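Local coordinates for protein nicotinamide riboside transporter PnuC (Neisseria mucosa ATCC 25996, PDB 4QTN) that probably carries the vitamin B3 form nicotinamide riboside across the bacterial inner membrane, working as a homotrimer, at residues Met25-Val33 / Leu208-Met216. Residues are numbered along the deposited sequence; the frame is centred on the assembly and turned at random.
Sequences MFLGIQAVV and LPLLLMYVM
Phe26 and Met216, a selenomethionine here, form the main side-chain contact between two antiparallel transmembrane helices, 17-34 and 208-234. The contact is buried and apolar for the most part. No hydrogen bond crosses it. The two segments run at 165° to each other, with their axes 10.3 Å apart at closest approach. At this distance the helices meet through their side chains.

Met216 lies across one face of the Phe26 ring. Its CB sits 3.6 Å from the Phe26 ring centroid, almost on the ring normal, which makes a CH-pi contact. Its SE is oblique to the same ring, 4.3 Å from the Phe26 centroid, in a Met-aromatic contact. The Met216 chain is extended beyond CG. This stretch carries the methyl past the ring to the next turn of the partner helix, where Met216 CE lies 3.4 Å from Ile29 CB.

Ile29 CG2 touches Met216 CE and lies 3.6 Å from Leu212 CD1. The Ile29 and Leu212 side chains cross at about a right angle. Gln30 is the polar member of the contact. Bent at chi2 (42°), it brings its amide across Pro209, with Gln30 OE1 3.4 Å from Pro209 CB. Farther along, Val33 splits its contacts. Its CG2 touches Leu208 CD2 at 3.7 Å, while its CG1 lies near the Pro209 ring.

The contact joins helix 17-34 to the start of helix 208-234, which also carries the substrate-binding Tyr217. Helix 41-59 packs alongside both, with Ala47 against Gln30 and Ile51 against Met216. Val166 and Val162 of a neighbouring subunit pack on Ile29 and Val33, so the contact lies beside a trimer interface.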
loop_
_atom_site.group_PDB
_atom_site.type_symbol
_atom_site.label_atom_id
_atom_site.label_comp_id
_atom_site.label_asym_id
_atom_site.label_seq_id
_atom_site.Cartn_x
_atom_site.Cartn_y
_atom_site.Cartn_z
HETATM N N MSE C 25 -4.994 -7.161 16.933
HETATM C CA MSE C 25 -4.457 -7.991 15.870
HETATM C C MSE C 25 -2.982 -7.737 15.634
HETATM O O MSE C 25 -2.255 -8.641 15.241
HETATM C CB MSE C 25 -5.199 -7.832 14.584
HETATM C CG MSE C 25 -4.617 -8.830 13.605
HETATM SE SE MSE C 25 -5.148 -8.308 11.811
HETATM C CE MSE C 25 -6.987 -8.950 12.034
ATOM N N PHE C 26 -2.523 -6.514 15.861
ATOM C CA PHE C 26 -1.119 -6.203 15.632
ATOM C C PHE C 26 -0.235 -6.886 16.662
ATOM O O PHE C 26 0.834 -7.401 16.333
ATOM C CB PHE C 26 -0.889 -4.703 15.647
ATOM C CG PHE C 26 -1.110 -4.043 14.315
ATOM C CD1 PHE C 26 -1.010 -4.779 13.125
ATOM C CD2 PHE C 26 -1.379 -2.671 14.238
ATOM C CE1 PHE C 26 -1.196 -4.166 11.893
ATOM C CE2 PHE C 26 -1.561 -2.059 13.012
ATOM C CZ PHE C 26 -1.467 -2.811 11.836
ATOM N N LEU C 27 -0.698 -6.900 17.908
ATOM C CA LEU C 27 0.007 -7.574 18.995
ATOM C C LEU C 27 -0.070 -9.082 18.832
ATOM O O LEU C 27 0.878 -9.789 19.148
ATOM C CB LEU C 27 -0.566 -7.158 20.346
ATOM C CG LEU C 27 -0.562 -5.653 20.581
ATOM C CD1 LEU C 27 -1.265 -5.287 21.881
ATOM C CD2 LEU C 27 0.861 -5.111 20.541
ATOM N N GLY C 28 -1.199 -9.565 18.313
ATOM C CA GLY C 28 -1.353 -10.976 17.952
ATOM C C GLY C 28 -0.314 -11.484 16.958
ATOM O O GLY C 28 0.380 -12.463 17.236
ATOM N N ILE C 29 -0.228 -10.835 15.791
ATOM C CA ILE C 29 0.730 -11.226 14.746
ATOM C C ILE C 29 2.147 -11.176 15.302
ATOM O O ILE C 29 3.032 -11.948 14.898
ATOM C CB ILE C 29 0.636 -10.296 13.506
ATOM C CG1 ILE C 29 -0.804 -10.215 12.986
ATOM C CG2 ILE C 29 1.576 -10.753 12.397
ATOM C CD1 ILE C 29 -1.402 -11.548 12.589
ATOM N N GLN C 30 2.349 -10.272 16.246
ATOM C CA GLN C 30 3.623 -10.112 16.897
ATOM C C GLN C 30 3.862 -11.263 17.882
ATOM O O GLN C 30 4.960 -11.824 17.931
ATOM C CB GLN C 30 3.681 -8.747 17.607
ATOM C CG GLN C 30 5.047 -8.079 17.593
ATOM C CD GLN C 30 5.751 -8.201 16.253
ATOM O OE1 GLN C 30 6.790 -8.860 16.149
ATOM N NE2 GLN C 30 5.191 -7.564 15.218
ATOM N N ALA C 31 2.816 -11.626 18.636
ATOM C CA ALA C 31 2.871 -12.773 19.558
ATOM C C ALA C 31 3.093 -14.046 18.791
ATOM O O ALA C 31 3.946 -14.858 19.151
ATOM C CB ALA C 31 1.592 -12.875 20.372
ATOM N N VAL C 32 2.326 -14.219 17.718
ATOM C CA VAL C 32 2.410 -15.423 16.907
ATOM C C VAL C 32 3.780 -15.571 16.209
ATOM O O VAL C 32 4.308 -16.675 16.134
ATOM C CB VAL C 32 1.226 -15.531 15.920
ATOM C CG1 VAL C 32 1.477 -16.610 14.881
ATOM C CG2 VAL C 32 -0.059 -15.814 16.683
ATOM N N VAL C 33 4.378 -14.456 15.761
ATOM C CA VAL C 33 5.752 -14.508 15.186
ATOM C C VAL C 33 6.830 -14.943 16.199
ATOM O O VAL C 33 7.803 -15.609 15.835
ATOM C CB VAL C 33 6.153 -13.192 14.472
ATOM C CG1 VAL C 33 7.460 -12.637 15.027
ATOM C CG2 VAL C 33 6.264 -13.417 12.971
ATOM N N LEU C 208 12.400 -10.609 11.405
ATOM C CA LEU C 208 10.988 -10.544 11.067
ATOM C C LEU C 208 10.139 -9.689 12.012
ATOM O O LEU C 208 9.275 -8.960 11.546
ATOM C CB LEU C 208 10.383 -11.928 10.912
ATOM C CG LEU C 208 9.414 -11.989 9.740
ATOM C CD1 LEU C 208 10.179 -12.147 8.425
ATOM C CD2 LEU C 208 8.403 -13.109 9.923
ATOM N N PRO C 209 10.395 -9.754 13.344
ATOM C CA PRO C 209 9.538 -8.946 14.208
ATOM C C PRO C 209 9.577 -7.450 13.858
ATOM O O PRO C 209 8.554 -6.766 13.960
ATOM C CB PRO C 209 10.114 -9.186 15.607
ATOM C CG PRO C 209 10.834 -10.482 15.511
ATOM C CD PRO C 209 11.381 -10.536 14.119
ATOM N N LEU C 210 10.732 -6.954 13.420
ATOM C CA LEU C 210 10.874 -5.520 13.169
ATOM C C LEU C 210 10.533 -5.101 11.732
ATOM O O LEU C 210 9.980 -4.019 11.517
ATOM C CB LEU C 210 12.255 -5.010 13.594
ATOM C CG LEU C 210 12.596 -5.146 15.085
ATOM C CD1 LEU C 210 13.856 -4.370 15.431
ATOM C CD2 LEU C 210 11.436 -4.701 15.965
ATOM N N LEU C 211 10.849 -5.957 10.758
ATOM C CA LEU C 211 10.359 -5.758 9.401
ATOM C C LEU C 211 8.842 -5.785 9.402
ATOM O O LEU C 211 8.203 -4.954 8.758
ATOM C CB LEU C 211 10.910 -6.820 8.447
ATOM C CG LEU C 211 10.334 -6.851 7.019
ATOM C CD1 LEU C 211 10.273 -5.460 6.382
ATOM C CD2 LEU C 211 11.136 -7.802 6.154
ATOM N N LEU C 212 8.259 -6.733 10.140
ATOM C CA LEU C 212 6.807 -6.775 10.276
ATOM C C LEU C 212 6.297 -5.558 11.015
ATOM O O LEU C 212 5.272 -4.986 10.645
ATOM C CB LEU C 212 6.330 -8.057 10.959
ATOM C CG LEU C 212 5.561 -9.035 10.060
ATOM C CD1 LEU C 212 4.769 -10.000 10.912
ATOM C CD2 LEU C 212 4.629 -8.327 9.091
HETATM N N MSE C 213 7.032 -5.145 12.044
HETATM C CA MSE C 213 6.677 -3.954 12.787
HETATM C C MSE C 213 6.514 -2.755 11.871
HETATM O O MSE C 213 5.520 -2.037 11.968
HETATM C CB MSE C 213 7.706 -3.653 13.845
HETATM C CG MSE C 213 7.291 -2.379 14.540
HETATM SE SE MSE C 213 8.686 -1.870 15.792
HETATM C CE MSE C 213 10.002 -1.254 14.470
ATOM N N TYR C 214 7.475 -2.532 10.970
ATOM C CA TYR C 214 7.396 -1.387 10.055
ATOM C C TYR C 214 6.273 -1.445 9.044
ATOM O O TYR C 214 5.848 -0.406 8.549
ATOM C CB TYR C 214 8.734 -1.097 9.377
ATOM C CG TYR C 214 9.556 -0.188 10.197
ATOM C CD1 TYR C 214 9.403 1.183 10.101
ATOM C CD2 TYR C 214 10.402 -0.689 11.173
ATOM C CE1 TYR C 214 10.108 2.039 10.922
ATOM C CE2 TYR C 214 11.124 0.154 11.998
ATOM C CZ TYR C 214 10.969 1.519 11.875
ATOM O OH TYR C 214 11.677 2.369 12.695
ATOM N N VAL C 215 5.765 -2.641 8.746
ATOM C CA VAL C 215 4.548 -2.730 7.948
ATOM C C VAL C 215 3.351 -2.256 8.767
ATOM O O VAL C 215 2.548 -1.469 8.285
ATOM C CB VAL C 215 4.316 -4.133 7.358
ATOM C CG1 VAL C 215 2.989 -4.199 6.597
ATOM C CG2 VAL C 215 5.455 -4.487 6.434
HETATM N N MSE C 216 3.278 -2.676 10.030
HETATM C CA MSE C 216 2.181 -2.247 10.913
HETATM C C MSE C 216 2.283 -0.765 11.179
HETATM O O MSE C 216 1.272 -0.079 11.289
HETATM C CB MSE C 216 2.184 -3.045 12.202
HETATM C CG MSE C 216 2.274 -4.534 11.885
HETATM SE SE MSE C 216 2.447 -5.576 13.557
HETATM C CE MSE C 216 2.134 -7.364 12.799
#